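Local coordinates for site-specific recombinase, resolvase family protein (Streptococcus pneumoniae, PDB 3GUV) that probably catalyses site-specific DNA recombination, as in the serine recombinases of the resolvase family, at residues Lys6-Thr11 with Glu67-Gly72; Tyr22-Gln27 with Glu45-Gly50; Arg89-Val94 with Ser130-Ile135. One frame throughout, in Å; residues are numbered along the deposited sequence.

Contact 1: Lys6-Thr11 with Glu67-Gly72; sequences KVYLYT and EDIKSG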
ATOM      1  N   LYS A   6      -8.850  26.080  -4.801  1.00 26.66           N
ATOM      2  CA  LYS A   6      -9.236  25.518  -6.104  1.00 25.31           C
ATOM      3  C   LYS A   6      -8.875  24.019  -6.242  1.00 24.10           C
ATOM      4  O   LYS A   6      -7.741  23.591  -5.903  1.00 22.89           O
ATOM      5  CB  LYS A   6      -8.590  26.302  -7.240  1.00 25.16           C
ATOM      6  CG  LYS A   6      -9.247  27.687  -7.405  1.00 28.70           C
ATOM      7  CD  LYS A   6      -8.466  28.593  -8.351  1.00 32.30           C
ATOM      8  CE  LYS A   6      -8.310  29.964  -7.756  1.00 34.11           C
ATOM      9  NZ  LYS A   6      -9.615  30.561  -7.353  1.00 35.90           N
ATOM     10  N   VAL A   7      -9.815  23.262  -6.803  1.00 21.19           N
ATOM     11  CA  VAL A   7      -9.638  21.841  -6.983  1.00 20.75           C
ATOM     12  C   VAL A   7     -10.110  21.363  -8.388  1.00 21.05           C
ATOM     13  O   VAL A   7     -10.941  22.026  -9.097  1.00 19.00           O
ATOM     14  CB  VAL A   7     -10.392  21.064  -5.831  1.00 20.99           C
ATOM     15  CG1 VAL A   7     -10.136  21.702  -4.410  1.00 18.47           C
ATOM     16  CG2 VAL A   7     -11.877  21.022  -6.071  1.00 20.16           C
ATOM     17  N   TYR A   8      -9.527  20.241  -8.798  1.00 20.91           N
ATOM     18  CA  TYR A   8      -9.995  19.434  -9.928  1.00 21.32           C
ATOM     19  C   TYR A   8     -10.705  18.217  -9.364  1.00 22.15           C
ATOM     20  O   TYR A   8     -10.281  17.695  -8.305  1.00 22.88           O
ATOM     21  CB  TYR A   8      -8.806  18.913 -10.750  1.00 21.50           C
ATOM     22  CG  TYR A   8      -8.048  19.903 -11.633  1.00 22.37           C
ATOM     23  CD1 TYR A   8      -8.683  21.013 -12.223  1.00 23.20           C
ATOM     24  CD2 TYR A   8      -6.719  19.670 -11.953  1.00 24.78           C
ATOM     25  CE1 TYR A   8      -7.984  21.869 -13.037  1.00 24.80           C
ATOM     26  CE2 TYR A   8      -6.006  20.509 -12.779  1.00 25.79           C
ATOM     27  CZ  TYR A   8      -6.642  21.616 -13.327  1.00 27.38           C
ATOM     28  OH  TYR A   8      -5.930  22.458 -14.151  1.00 28.68           O
ATOM     29  N   LEU A   9     -11.752  17.749 -10.045  1.00 21.85           N
ATOM     30  CA  LEU A   9     -12.382  16.453  -9.759  1.00 22.14           C
ATOM     31  C   LEU A   9     -11.865  15.428 -10.750  1.00 22.14           C
ATOM     32  O   LEU A   9     -11.793  15.734 -11.923  1.00 22.72           O
ATOM     33  CB  LEU A   9     -13.899  16.546  -9.904  1.00 21.47           C
ATOM     34  CG  LEU A   9     -14.689  16.735  -8.628  1.00 23.30           C
ATOM     35  CD1 LEU A   9     -14.123  17.824  -7.777  1.00 20.31           C
ATOM     36  CD2 LEU A   9     -16.204  16.892  -8.959  1.00 19.50           C
ATOM     37  N   TYR A  10     -11.508  14.229 -10.296  1.00 21.48           N
ATOM     38  CA  TYR A  10     -11.133  13.133 -11.208  1.00 21.92           C
ATOM     39  C   TYR A  10     -11.951  11.891 -10.929  1.00 21.96           C
ATOM     40  O   TYR A  10     -12.001  11.430  -9.798  1.00 22.88           O
ATOM     41  CB  TYR A  10      -9.663  12.750 -11.074  1.00 22.23           C
ATOM     42  CG  TYR A  10      -9.343  11.617 -12.014  1.00 23.31           C
ATOM     43  CD1 TYR A  10      -9.260  11.840 -13.393  1.00 22.20           C
ATOM     44  CD2 TYR A  10      -9.191  10.287 -11.539  1.00 22.66           C
ATOM     45  CE1 TYR A  10      -8.990  10.796 -14.271  1.00 23.87           C
ATOM     46  CE2 TYR A  10      -8.952   9.235 -12.411  1.00 22.89           C
ATOM     47  CZ  TYR A  10      -8.844   9.482 -13.758  1.00 24.12           C
ATOM     48  OH  TYR A  10      -8.624   8.450 -14.630  1.00 25.85           O
ATOM     49  N   THR A  11     -12.578  11.337 -11.956  1.00 22.75           N
ATOM     50  CA  THR A  11     -13.361  10.111 -11.801  1.00 22.86           C
ATOM     51  C   THR A  11     -13.005   9.129 -12.921  1.00 22.24           C
ATOM     52  O   THR A  11     -12.533   9.528 -13.972  1.00 21.88           O
ATOM     53  CB  THR A  11     -14.911  10.386 -11.797  1.00 22.75           C
ATOM     54  OG1 THR A  11     -15.300  11.047 -13.004  1.00 25.27           O
ATOM     55  CG2 THR A  11     -15.343  11.236 -10.599  1.00 23.66           C
ATOM     56  N   GLU A  67      -0.842  16.992 -17.178  1.00 31.53           N
ATOM     57  CA  GLU A  67      -0.248  18.112 -17.947  1.00 33.71           C
ATOM     58  C   GLU A  67      -0.796  19.497 -17.515  1.00 33.51           C
ATOM     59  O   GLU A  67      -0.063  20.510 -17.443  1.00 33.35           O
ATOM     60  CB  GLU A  67      -0.460  17.923 -19.472  1.00 34.65           C
ATOM     61  CG  GLU A  67       0.028  16.539 -20.081  1.00 39.23           C
ATOM     62  CD  GLU A  67       1.165  15.827 -19.287  1.00 45.49           C
ATOM     63  OE1 GLU A  67       2.280  16.414 -19.137  1.00 47.63           O
ATOM     64  OE2 GLU A  67       0.945  14.659 -18.839  1.00 48.53           O
ATOM     65  N   ASP A  68      -2.092  19.552 -17.234  1.00 33.26           N
ATOM     66  CA  ASP A  68      -2.707  20.796 -16.774  1.00 33.04           C
ATOM     67  C   ASP A  68      -2.150  21.189 -15.376  1.00 32.80           C
ATOM     68  O   ASP A  68      -2.066  22.356 -15.032  1.00 30.94           O
ATOM     69  CB  ASP A  68      -4.243  20.653 -16.794  1.00 33.57           C
ATOM     70  CG  ASP A  68      -4.831  20.570 -18.237  1.00 35.37           C
ATOM     71  OD1 ASP A  68      -4.133  20.919 -19.230  1.00 37.50           O
ATOM     72  OD2 ASP A  68      -6.024  20.197 -18.382  1.00 34.33           O
ATOM     73  N   ILE A  69      -1.748  20.179 -14.589  1.00 33.27           N
ATOM     74  CA  ILE A  69      -1.209  20.388 -13.235  1.00 33.19           C
ATOM     75  C   ILE A  69       0.225  20.918 -13.354  1.00 34.73           C
ATOM     76  O   ILE A  69       0.605  21.899 -12.684  1.00 33.99           O
ATOM     77  CB  ILE A  69      -1.247  19.058 -12.365  1.00 32.93           C
ATOM     78  CG1 ILE A  69      -2.685  18.786 -11.840  1.00 31.29           C
ATOM     79  CG2 ILE A  69      -0.227  19.133 -11.227  1.00 30.32           C
ATOM     80  CD1 ILE A  69      -2.898  17.424 -11.140  1.00 26.76           C
ATOM     81  N   LYS A  70       0.989  20.264 -14.233  1.00 35.84           N
ATOM     82  CA  LYS A  70       2.373  20.602 -14.473  1.00 37.51           C
ATOM     83  C   LYS A  70       2.447  22.065 -14.960  1.00 37.68           C
ATOM     84  O   LYS A  70       3.281  22.841 -14.481  1.00 37.58           O
ATOM     85  CB  LYS A  70       3.029  19.617 -15.476  1.00 38.00           C
ATOM     86  CG  LYS A  70       2.974  18.117 -15.046  1.00 40.07           C
ATOM     87  CD  LYS A  70       4.288  17.339 -15.252  1.00 43.60           C
ATOM     88  CE  LYS A  70       4.472  16.816 -16.691  1.00 45.21           C
ATOM     89  NZ  LYS A  70       4.263  15.337 -16.807  1.00 47.20           N
ATOM     90  N   SER A  71       1.524  22.431 -15.850  1.00 38.26           N
ATOM     91  CA  SER A  71       1.460  23.769 -16.429  1.00 38.26           C
ATOM     92  C   SER A  71       0.974  24.881 -15.489  1.00 38.87           C
ATOM     93  O   SER A  71       1.132  26.054 -15.807  1.00 39.47           O
ATOM     94  CB  SER A  71       0.549  23.760 -17.647  1.00 38.48           C
ATOM     95  OG  SER A  71      -0.799  23.998 -17.254  1.00 38.16           O
ATOM     96  N   GLY A  72       0.346  24.549 -14.366  1.00 39.24           N
ATOM     97  CA  GLY A  72      -0.105  25.582 -13.425  1.00 39.21           C
ATOM     98  C   GLY A  72      -1.319  26.367 -13.894  1.00 39.52           C
ATOM     99  O   GLY A  72      -1.833  27.193 -13.159  1.00 39.50           O
TER
HETATM  100  O   HOH W   1      -3.713  23.385 -13.385  1.00 26.75           O
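The phenol of Y8, on strand 6-12, meets the last turn of helix 60-70 through its far edge and hydroxyl. Its CE2 lies 3.9 Å from CG1 of I69, which sits at the rim of the ring and in its plane; the two side chains run past each other in opposite directions. The other touch is at the hydroxyl, where Y8 OH is 3.6 Å from CB of D68. That methylene approaches the ring obliquely, and the D68 carboxylate is turned 60° against the aromatic plane. Y8 carries its ring with CG anti to the carbonyl carbon (chi1 -73°), which sends the phenol from the strand to the helix.

A water adds a polar link between the two elements. It donates to Y8 OH at 2.5 Å and to the carbonyl O of D68, also at 2.5 Å. The same D68 O takes the hydroxyl of S71 at 3.0 Å, with OG above the carbonyl plane, and a weak bond from G72 N. The chain leaves the helix here: G72 has positive phi, and its N also bonds to I69 O at 3.1 Å.

Further partners position the polar ends. Y8 OH is hydrogen-bonded to D74 and D68 OD2 to the hydroxyl of Y46, whose ring meets that of Y8 edge to face. I69 also packs on V79 of the neighbouring strand 78-81.

Strand and helix are thus joined by a small apolar touch and a bridging water, while the phenol is held at both its ring and its hydroxyl. With the water donating to Y8 OH, the hydroxyl's own proton is probably directed to D74, and the D68 carbonyl takes the water and S71 OG, with a weak third bond from G72 N, where the chain turns away.

Contact 2: Tyr22-Gln27 with Glu45-Gly50; sequences YSLEAQ and EYEDAG
Strand 6-12, helix 24-37 and strand 41-48 form a beta-alpha-beta crossover, and here the first turn of the helix meets the far end of its second strand. L24 does the touching from the helix side. Its CD1 lies 3.9 Å from the CB of A49, just past the strand, and 4.2 Å from OE2 of E47. CD1 lies anti to CA (chi2 176°), which carries this methyl out toward the strand end.

E47 comes from the opposite direction. With CG anti to its backbone N (chi1 -169°) and the chain extended beyond, its carboxylate arrives beside the leucine methyl. OE2 is not spent on that apolar neighbour: it accepts from T11 OG1 and forms a salt bridge with K28, one turn along the helix from L24. E25 OE2 stays 6.3 Å from E47 OE2, and the K28 bridge would probably ease the repulsion by offsetting the charge of E47. L24 also packs on T11 and V13.

A helix that links two neighbouring parallel strands and packs on them, with a leucine at its first turn beside a carboxylate-lysine pair, belongs to the alpha/beta fold of the resolvase catalytic domain.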
ATOM      1  N   TYR A  22     -22.944   3.081 -13.948  1.00 29.17           N
ATOM      2  CA  TYR A  22     -24.092   3.409 -13.120  1.00 29.60           C
ATOM      3  C   TYR A  22     -23.743   4.021 -11.796  1.00 30.59           C
ATOM      4  O   TYR A  22     -24.550   4.724 -11.243  1.00 33.30           O
ATOM      5  CB  TYR A  22     -24.961   2.166 -12.890  1.00 29.88           C
ATOM      6  CG  TYR A  22     -24.491   1.210 -11.798  1.00 27.35           C
ATOM      7  CD1 TYR A  22     -24.940   1.331 -10.483  1.00 26.62           C
ATOM      8  CD2 TYR A  22     -23.607   0.187 -12.095  1.00 25.36           C
ATOM      9  CE1 TYR A  22     -24.542   0.412  -9.495  1.00 25.55           C
ATOM     10  CE2 TYR A  22     -23.188  -0.715 -11.129  1.00 23.91           C
ATOM     11  CZ  TYR A  22     -23.648  -0.609  -9.856  1.00 25.38           C
ATOM     12  OH  TYR A  22     -23.195  -1.527  -8.956  1.00 26.64           O
ATOM     13  N   SER A  23     -22.565   3.756 -11.247  1.00 30.72           N
ATOM     14  CA  SER A  23     -22.245   4.310  -9.960  1.00 31.07           C
ATOM     15  C   SER A  23     -21.302   5.525 -10.053  1.00 31.32           C
ATOM     16  O   SER A  23     -20.865   6.020  -9.015  1.00 31.05           O
ATOM     17  CB  SER A  23     -21.610   3.233  -9.094  1.00 31.48           C
ATOM     18  OG  SER A  23     -20.220   3.180  -9.284  1.00 32.86           O
ATOM     19  N   LEU A  24     -20.995   5.975 -11.277  1.00 30.86           N
ATOM     20  CA  LEU A  24     -20.118   7.104 -11.509  1.00 31.36           C
ATOM     21  C   LEU A  24     -20.796   8.343 -11.061  1.00 31.69           C
ATOM     22  O   LEU A  24     -20.163   9.193 -10.443  1.00 31.16           O
ATOM     23  CB  LEU A  24     -19.759   7.287 -12.995  1.00 31.51           C
ATOM     24  CG  LEU A  24     -18.462   6.650 -13.464  1.00 32.17           C
ATOM     25  CD1 LEU A  24     -18.291   6.827 -15.005  1.00 31.04           C
ATOM     26  CD2 LEU A  24     -17.277   7.256 -12.661  1.00 32.30           C
ATOM     27  N   GLU A  25     -22.089   8.453 -11.373  1.00 32.45           N
ATOM     28  CA  GLU A  25     -22.816   9.685 -11.056  1.00 33.27           C
ATOM     29  C   GLU A  25     -23.064   9.816  -9.562  1.00 31.84           C
ATOM     30  O   GLU A  25     -23.022  10.914  -9.059  1.00 31.14           O
ATOM     31  CB  GLU A  25     -24.129   9.860 -11.848  1.00 34.81           C
ATOM     32  CG  GLU A  25     -24.745   8.599 -12.346  1.00 38.42           C
ATOM     33  CD  GLU A  25     -23.948   7.969 -13.479  1.00 45.29           C
ATOM     34  OE1 GLU A  25     -23.939   6.721 -13.559  1.00 47.92           O
ATOM     35  OE2 GLU A  25     -23.313   8.712 -14.279  1.00 51.48           O
ATOM     36  N   ALA A  26     -23.317   8.708  -8.858  1.00 31.37           N
ATOM     37  CA  ALA A  26     -23.331   8.720  -7.369  1.00 30.78           C
ATOM     38  C   ALA A  26     -21.979   9.150  -6.814  1.00 30.23           C
ATOM     39  O   ALA A  26     -21.927   9.920  -5.877  1.00 31.13           O
ATOM     40  CB  ALA A  26     -23.714   7.358  -6.813  1.00 31.46           C
ATOM     41  N   GLN A  27     -20.880   8.701  -7.416  1.00 29.47           N
ATOM     42  CA  GLN A  27     -19.544   9.189  -7.015  1.00 29.21           C
ATOM     43  C   GLN A  27     -19.379  10.681  -7.221  1.00 28.08           C
ATOM     44  O   GLN A  27     -19.005  11.381  -6.287  1.00 26.73           O
ATOM     45  CB  GLN A  27     -18.409   8.462  -7.747  1.00 28.86           C
ATOM     46  CG  GLN A  27     -18.210   7.096  -7.201  1.00 31.56           C
ATOM     47  CD  GLN A  27     -17.302   6.215  -8.040  1.00 31.47           C
ATOM     48  OE1 GLN A  27     -16.271   6.632  -8.519  1.00 29.44           O
ATOM     49  NE2 GLN A  27     -17.680   4.964  -8.156  1.00 34.57           N
ATOM     50  N   GLU A  45     -12.993  19.237 -14.290  1.00 23.67           N
ATOM     51  CA  GLU A  45     -13.486  17.903 -14.040  1.00 25.32           C
ATOM     52  C   GLU A  45     -12.972  17.033 -15.158  1.00 25.52           C
ATOM     53  O   GLU A  45     -13.123  17.400 -16.333  1.00 25.03           O
ATOM     54  CB  GLU A  45     -15.009  17.875 -14.008  1.00 25.65           C
ATOM     55  CG  GLU A  45     -15.601  18.801 -12.926  1.00 29.34           C
ATOM     56  CD  GLU A  45     -17.106  18.889 -12.983  1.00 33.57           C
ATOM     57  OE1 GLU A  45     -17.763  17.837 -12.814  1.00 37.75           O
ATOM     58  OE2 GLU A  45     -17.646  20.012 -13.186  1.00 38.06           O
ATOM     59  N   TYR A  46     -12.329  15.920 -14.793  1.00 24.41           N
ATOM     60  CA  TYR A  46     -11.732  14.990 -15.738  1.00 24.82           C
ATOM     61  C   TYR A  46     -12.248  13.557 -15.446  1.00 25.41           C
ATOM     62  O   TYR A  46     -12.425  13.178 -14.305  1.00 24.42           O
ATOM     63  CB  TYR A  46     -10.223  15.000 -15.600  1.00 25.11           C
ATOM     64  CG  TYR A  46      -9.533  16.323 -15.866  1.00 24.42           C
ATOM     65  CD1 TYR A  46      -8.945  16.596 -17.089  1.00 25.28           C
ATOM     66  CD2 TYR A  46      -9.425  17.271 -14.859  1.00 24.60           C
ATOM     67  CE1 TYR A  46      -8.276  17.836 -17.309  1.00 28.60           C
ATOM     68  CE2 TYR A  46      -8.804  18.485 -15.060  1.00 27.50           C
ATOM     69  CZ  TYR A  46      -8.213  18.760 -16.279  1.00 27.81           C
ATOM     70  OH  TYR A  46      -7.573  19.945 -16.428  1.00 32.44           O
ATOM     71  N   GLU A  47     -12.511  12.795 -16.491  1.00 26.34           N
ATOM     72  CA  GLU A  47     -13.202  11.510 -16.365  1.00 27.09           C
ATOM     73  C   GLU A  47     -12.727  10.522 -17.417  1.00 26.74           C
ATOM     74  O   GLU A  47     -12.798  10.811 -18.596  1.00 25.28           O
ATOM     75  CB  GLU A  47     -14.708  11.699 -16.520  1.00 27.73           C
ATOM     76  CG  GLU A  47     -15.504  10.471 -16.148  1.00 30.56           C
ATOM     77  CD  GLU A  47     -16.989  10.749 -15.916  1.00 35.95           C
ATOM     78  OE1 GLU A  47     -17.734  10.764 -16.924  1.00 40.70           O
ATOM     79  OE2 GLU A  47     -17.423  10.918 -14.735  1.00 41.77           O
ATOM     80  N   ASP A  48     -12.223   9.364 -16.971  1.00 27.02           N
ATOM     81  CA  ASP A  48     -11.962   8.223 -17.869  1.00 27.41           C
ATOM     82  C   ASP A  48     -13.139   7.223 -17.718  1.00 28.74           C
ATOM     83  O   ASP A  48     -13.103   6.344 -16.848  1.00 27.82           O
ATOM     84  CB  ASP A  48     -10.645   7.576 -17.471  1.00 26.58           C
ATOM     85  CG  ASP A  48      -9.442   8.433 -17.832  1.00 27.90           C
ATOM     86  OD1 ASP A  48      -9.307   8.720 -19.038  1.00 27.27           O
ATOM     87  OD2 ASP A  48      -8.641   8.798 -16.926  1.00 26.57           O
ATOM     88  N   ALA A  49     -14.196   7.390 -18.503  1.00 31.10           N
ATOM     89  CA  ALA A  49     -15.507   6.789 -18.141  1.00 33.80           C
ATOM     90  C   ALA A  49     -15.723   5.406 -18.717  1.00 36.22           C
ATOM     91  O   ALA A  49     -16.719   4.750 -18.390  1.00 37.61           O
ATOM     92  CB  ALA A  49     -16.683   7.710 -18.489  1.00 33.57           C
ATOM     93  N   GLY A  50     -14.780   4.937 -19.538  1.00 38.79           N
ATOM     94  CA  GLY A  50     -14.796   3.561 -20.011  1.00 40.11           C
ATOM     95  C   GLY A  50     -15.804   3.453 -21.118  1.00 41.76           C
ATOM     96  O   GLY A  50     -16.535   2.460 -21.183  1.00 41.94           O
TER

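Contact 3: Arg89-Val94 with Ser130-Ile135; sequences RNAADV and SAVAEI
A91 and A133 both aim their CB at the opposing helix, and these small side chains let the start of helix 91-103 come very close to helix 124-151: the CA atoms of A92 and A133 are 4.7 Å apart. The A91 methyl enters beside V132 and lies 3.7 Å from its CG1. That branch is anti to the backbone N of V132 (chi1 172°), which turns it to face A91, while CG2 stands beside the N. The same A91 methyl is 4.0 Å from the backbone N of A133, so it rests on the helix surface itself. A133 replies from the other side. Its CB meets the CA of A92 at 3.8 Å and the A92 methyl at 3.9 Å, the latter being a methyl-to-methyl touch, with the A92 CB turned along the flank of the interface.

In serine recombinases the long helix after the catalytic core commonly forms much of the dimer interface, and helix 124-151 fits that role: A131 packs on L84 of the second subunit, V132 on its L129 and I135 on its R89. The carbonyl O of R89 accepts from N139 of that subunit.

N90 caps the shorter helix. Its OD1 accepts from D93 N at 2.8 Å, a nearly straight bond (167° at the hydrogen), with the donor tilted 24° from the carbonyl plane of N90. E136 of the long helix accepts from A91 N and A92 N through its two oxygens, at a helix start whose dipole would probably favour an anion.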
ATOM      1  N   ARG A  89      -3.441   2.150  -9.998  1.00 35.46           N
ATOM      2  CA  ARG A  89      -3.540   0.743 -10.352  1.00 34.40           C
ATOM      3  C   ARG A  89      -2.779  -0.194  -9.350  1.00 32.88           C
ATOM      4  O   ARG A  89      -3.001  -1.400  -9.283  1.00 31.97           O
ATOM      5  CB  ARG A  89      -3.011   0.596 -11.785  1.00 34.98           C
ATOM      6  N   ASN A  90      -1.889   0.401  -8.572  1.00 31.32           N
ATOM      7  CA  ASN A  90      -1.109  -0.297  -7.570  1.00 30.15           C
ATOM      8  C   ASN A  90      -0.453   0.774  -6.694  1.00 29.86           C
ATOM      9  O   ASN A  90      -0.654   1.980  -6.939  1.00 28.86           O
ATOM     10  CB  ASN A  90      -0.077  -1.222  -8.227  1.00 30.17           C
ATOM     11  CG  ASN A  90       0.781  -0.517  -9.296  1.00 31.23           C
ATOM     12  OD1 ASN A  90       1.538   0.393  -8.997  1.00 29.55           O
ATOM     13  ND2 ASN A  90       0.686  -0.985 -10.535  1.00 31.77           N
ATOM     14  N   ALA A  91       0.290   0.346  -5.665  1.00 28.84           N
ATOM     15  CA  ALA A  91       0.905   1.260  -4.711  1.00 28.31           C
ATOM     16  C   ALA A  91       2.027   2.098  -5.343  1.00 28.05           C
ATOM     17  O   ALA A  91       2.193   3.293  -4.994  1.00 27.81           O
ATOM     18  CB  ALA A  91       1.436   0.469  -3.476  1.00 27.96           C
ATOM     19  N   ALA A  92       2.806   1.485  -6.248  1.00 27.62           N
ATOM     20  CA  ALA A  92       3.919   2.197  -6.900  1.00 27.71           C
ATOM     21  C   ALA A  92       3.390   3.337  -7.773  1.00 27.65           C
ATOM     22  O   ALA A  92       3.969   4.407  -7.801  1.00 27.62           O
ATOM     23  CB  ALA A  92       4.826   1.244  -7.693  1.00 26.96           C
ATOM     24  N   ASP A  93       2.274   3.085  -8.450  1.00 28.51           N
ATOM     25  CA  ASP A  93       1.463   4.101  -9.119  1.00 29.81           C
ATOM     26  C   ASP A  93       0.929   5.247  -8.256  1.00 29.13           C
ATOM     27  O   ASP A  93       0.948   6.422  -8.645  1.00 28.34           O
ATOM     28  CB  ASP A  93       0.228   3.421  -9.669  1.00 31.60           C
ATOM     29  CG  ASP A  93       0.193   3.415 -11.140  1.00 35.82           C
ATOM     30  OD1 ASP A  93      -0.522   4.310 -11.669  1.00 40.89           O
ATOM     31  OD2 ASP A  93       0.868   2.534 -11.741  1.00 38.40           O
ATOM     32  N   VAL A  94       0.374   4.898  -7.108  1.00 28.56           N
ATOM     33  CA  VAL A  94      -0.177   5.916  -6.248  1.00 28.23           C
ATOM     34  C   VAL A  94       0.978   6.797  -5.833  1.00 28.51           C
ATOM     35  O   VAL A  94       0.847   8.015  -5.792  1.00 28.93           O
ATOM     36  CB  VAL A  94      -0.789   5.349  -4.969  1.00 28.58           C
ATOM     37  CG1 VAL A  94      -1.302   6.511  -4.132  1.00 28.69           C
ATOM     38  CG2 VAL A  94      -1.902   4.319  -5.263  1.00 26.57           C
ATOM     39  N   SER A 130       5.581   3.993  -0.207  1.00 28.70           N
ATOM     40  CA  SER A 130       6.900   3.576  -0.610  1.00 29.54           C
ATOM     41  C   SER A 130       7.207   2.161  -0.081  1.00 29.12           C
ATOM     42  O   SER A 130       7.663   1.308  -0.845  1.00 28.53           O
ATOM     43  CB  SER A 130       7.951   4.583  -0.124  1.00 30.26           C
ATOM     44  OG  SER A 130       9.205   4.118  -0.553  1.00 32.90           O
ATOM     45  N   ALA A 131       6.868   1.901   1.190  1.00 28.50           N
ATOM     46  CA  ALA A 131       7.112   0.583   1.824  1.00 27.81           C
ATOM     47  C   ALA A 131       6.298  -0.511   1.158  1.00 27.89           C
ATOM     48  O   ALA A 131       6.796  -1.640   1.013  1.00 28.23           O
ATOM     49  CB  ALA A 131       6.822   0.636   3.339  1.00 27.02           C
ATOM     50  N   VAL A 132       5.063  -0.185   0.721  1.00 26.73           N
ATOM     51  CA  VAL A 132       4.191  -1.176   0.099  1.00 26.31           C
ATOM     52  C   VAL A 132       4.591  -1.352  -1.339  1.00 27.03           C
ATOM     53  O   VAL A 132       4.441  -2.451  -1.883  1.00 27.36           O
ATOM     54  CB  VAL A 132       2.668  -0.826   0.192  1.00 26.08           C
ATOM     55  CG1 VAL A 132       1.818  -1.815  -0.649  1.00 24.09           C
ATOM     56  CG2 VAL A 132       2.199  -0.791   1.648  1.00 25.75           C
ATOM     57  N   ALA A 133       5.073  -0.284  -1.972  1.00 27.15           N
ATOM     58  CA  ALA A 133       5.619  -0.375  -3.345  1.00 27.31           C
ATOM     59  C   ALA A 133       6.831  -1.314  -3.369  1.00 27.65           C
ATOM     60  O   ALA A 133       6.995  -2.093  -4.319  1.00 28.15           O
ATOM     61  CB  ALA A 133       5.991   1.044  -3.925  1.00 26.40           C
ATOM     62  N   GLU A 134       7.666  -1.243  -2.326  1.00 28.32           N
ATOM     63  CA  GLU A 134       8.807  -2.218  -2.141  1.00 28.13           C
ATOM     64  C   GLU A 134       8.321  -3.702  -2.035  1.00 28.75           C
ATOM     65  O   GLU A 134       8.921  -4.621  -2.645  1.00 29.42           O
ATOM     66  CB  GLU A 134       9.658  -1.804  -0.944  1.00 27.08           C
ATOM     67  N   ILE A 135       7.200  -3.928  -1.336  1.00 28.54           N
ATOM     68  CA  ILE A 135       6.585  -5.237  -1.338  1.00 28.84           C
ATOM     69  C   ILE A 135       6.287  -5.676  -2.768  1.00 30.09           C
ATOM     70  O   ILE A 135       6.684  -6.766  -3.150  1.00 31.42           O
ATOM     71  CB  ILE A 135       5.314  -5.343  -0.478  1.00 28.09           C
ATOM     72  CG1 ILE A 135       5.628  -5.053   0.995  1.00 27.63           C
ATOM     73  CG2 ILE A 135       4.705  -6.758  -0.635  1.00 26.78           C
ATOM     74  CD1 ILE A 135       4.400  -4.827   1.907  1.00 24.98           C
TER

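All three contacts are buried, but in different surroundings. Contacts 1 and 2 reach one sheet through neighbouring strands 6-12 and 41-48, and they touch each other, the Y46 hydroxyl probably bonding D68 OD2, tying strand 41-48 to helix 60-70, and Y10 CD1 packing on Y46 O; contact 2 is nested within the loop that contact 1 closes. Contact 3 uses neither strand: it joins two helices on the opposite side of the chain's centre, its nearest atoms about 9 Å from those of contact 1, beside the second subunit. Chemistry follows place. Contact 1 is aromatic and water-bridged, contact 2 sets a leucine next to a paired carboxylate, and contact 3 is methyl packing with a capped helix start.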